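Local coordinates for lectin (Pleurotus ostreatus, PDB 6T0Q), which binds N-acetylgalactosamine and probably galactose, as a lectin with calcium sites in its beta-sandwich domains, at residues A237-Y242 and A342-G347. Residues are numbered along the deposited sequence; the frame is centred on the assembly and turned at random.
Sequences AADDRY and APWGAG. With CA (calcium ion), chain G.
Asp239 and Trp344 meet beside the calcium site of a beta-sandwich lectin domain, where the carboxylate of Asp239 is shared between the metal and the indole of Trp344. Asp239 OD1 binds the calcium ion at 2.6 Å, while Asp239 OD2 accepts a hydrogen bond from Trp344 NE1 at 2.9 Å through the lone pair pointing away from OD1. The bond is almost straight, 178°, and lies in the indole plane. The indole meets the acid with its N-H edge, and the carboxylate plane is turned 79° from the ring plane. With two oxygens side by side, aspartate can serve both partners, and the two grips limit rotation of its carboxylate. Asp239 CG stands anti to the backbone N (chi1 -175°), which carries the group from the strand end toward the loop of Trp344. Through a cis peptide, Asp240 follows and brings its OD2 to the same ion; Asn281, Gly283 and Pro285 complete the protein ligands. Tryptophan suits the loop because it joins a single donor to broad faces: Trp200 stacks with the ring, and Pro343 CD sits 3.9 Å above the ring plane. A glycerol, probably from crystallisation, hydrogen-bonds through its O1 to Asp239 OD2, the same oxygen that receives Trp344 NE1.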
loop_
_atom_site.group_PDB
_atom_site.type_symbol
_atom_site.label_atom_id
_atom_site.label_comp_id
_atom_site.label_asym_id
_atom_site.label_seq_id
_atom_site.Cartn_x
_atom_site.Cartn_y
_atom_site.Cartn_z
ATOM N N ALA A 237 5.849 -3.098 25.489
ATOM C CA ALA A 237 5.895 -3.933 26.685
ATOM C C ALA A 237 4.647 -4.803 26.708
ATOM O O ALA A 237 3.633 -4.471 26.089
ATOM C CB ALA A 237 5.988 -3.092 27.969
ATOM N N ALA A 238 4.721 -5.922 27.435
ATOM C CA ALA A 238 3.587 -6.835 27.513
ATOM C C ALA A 238 3.583 -7.575 28.841
ATOM O O ALA A 238 4.635 -7.843 29.429
ATOM C CB ALA A 238 3.588 -7.863 26.370
ATOM N N ASP A 239 2.376 -7.903 29.296
ATOM C CA ASP A 239 2.132 -8.826 30.399
ATOM C C ASP A 239 1.486 -10.063 29.779
ATOM O O ASP A 239 0.311 -10.013 29.402
ATOM C CB ASP A 239 1.209 -8.171 31.433
ATOM C CG ASP A 239 1.007 -9.020 32.688
ATOM O OD1 ASP A 239 1.395 -10.206 32.703
ATOM O OD2 ASP A 239 0.462 -8.482 33.676
ATOM N N ASP A 240 2.223 -11.174 29.667
ATOM C CA ASP A 240 3.530 -11.450 30.279
ATOM C C ASP A 240 4.755 -11.244 29.390
ATOM O O ASP A 240 5.846 -10.991 29.896
ATOM C CB ASP A 240 3.561 -12.910 30.756
ATOM C CG ASP A 240 2.958 -13.086 32.125
ATOM O OD1 ASP A 240 3.640 -12.740 33.111
ATOM O OD2 ASP A 240 1.801 -13.547 32.212
ATOM N N ARG A 241 4.594 -11.420 28.080
ATOM C CA ARG A 241 5.736 -11.410 27.169
ATOM C C ARG A 241 5.220 -11.191 25.753
ATOM O O ARG A 241 4.024 -11.313 25.487
ATOM C CB ARG A 241 6.531 -12.721 27.256
ATOM C CG ARG A 241 5.705 -13.956 26.872
ATOM C CD ARG A 241 6.550 -15.233 26.821
ATOM N NE ARG A 241 7.209 -15.505 28.097
ATOM C CZ ARG A 241 8.520 -15.397 28.307
ATOM N NH1 ARG A 241 9.331 -15.031 27.321
ATOM N NH2 ARG A 241 9.024 -15.658 29.510
ATOM N N TYR A 242 6.144 -10.893 24.837
ATOM C CA TYR A 242 5.781 -10.626 23.449
ATOM C C TYR A 242 6.944 -11.007 22.550
ATOM O O TYR A 242 8.100 -11.042 22.977
ATOM C CB TYR A 242 5.441 -9.142 23.207
ATOM C CG TYR A 242 6.692 -8.296 23.269
ATOM C CD1 TYR A 242 7.464 -8.070 22.136
ATOM C CD2 TYR A 242 7.138 -7.780 24.480
ATOM C CE1 TYR A 242 8.643 -7.341 22.202
ATOM C CE2 TYR A 242 8.309 -7.034 24.557
ATOM C CZ TYR A 242 9.055 -6.823 23.415
ATOM O OH TYR A 242 10.224 -6.101 23.482
ATOM N N ALA A 342 -4.395 0.593 36.589
ATOM C CA ALA A 342 -4.113 -0.626 37.330
ATOM C C ALA A 342 -4.355 -1.843 36.432
ATOM O O ALA A 342 -5.196 -1.800 35.529
ATOM C CB ALA A 342 -5.011 -0.701 38.570
ATOM N N PRO A 343 -3.637 -2.951 36.659
ATOM C CA PRO A 343 -2.665 -3.140 37.739
ATOM C C PRO A 343 -1.261 -2.657 37.400
ATOM O O PRO A 343 -0.437 -2.610 38.302
ATOM C CB PRO A 343 -2.670 -4.662 37.937
ATOM C CG PRO A 343 -2.910 -5.180 36.543
ATOM C CD PRO A 343 -3.904 -4.213 35.938
ATOM N N TRP A 344 -0.993 -2.287 36.141
ATOM C CA TRP A 344 0.381 -1.957 35.764
ATOM C C TRP A 344 0.790 -0.554 36.203
ATOM O O TRP A 344 1.969 -0.325 36.494
ATOM C CB TRP A 344 0.558 -2.122 34.257
ATOM C CG TRP A 344 0.039 -3.465 33.812
ATOM C CD1 TRP A 344 0.606 -4.683 34.058
ATOM C CD2 TRP A 344 -1.170 -3.722 33.087
ATOM N NE1 TRP A 344 -0.168 -5.685 33.516
ATOM C CE2 TRP A 344 -1.261 -5.124 32.911
ATOM C CE3 TRP A 344 -2.181 -2.907 32.562
ATOM C CZ2 TRP A 344 -2.324 -5.726 32.231
ATOM C CZ3 TRP A 344 -3.234 -3.508 31.874
ATOM C CH2 TRP A 344 -3.293 -4.906 31.712
ATOM N N GLY A 345 -0.143 0.390 36.256
ATOM C CA GLY A 345 0.243 1.718 36.708
ATOM C C GLY A 345 1.025 2.497 35.655
ATOM O O GLY A 345 1.144 2.107 34.492
ATOM N N ALA A 346 1.583 3.622 36.099
ATOM C CA ALA A 346 2.267 4.550 35.206
ATOM C C ALA A 346 3.785 4.510 35.330
ATOM O O ALA A 346 4.463 5.321 34.688
ATOM C CB ALA A 346 1.769 5.984 35.462
ATOM N N GLY A 347 4.341 3.602 36.141
ATOM C CA GLY A 347 5.767 3.586 36.437
ATOM C C GLY A 347 6.681 2.875 35.453
ATOM O O GLY A 347 7.861 2.690 35.765
HETATM CA CA CA G . -0.218 -12.159 33.123
#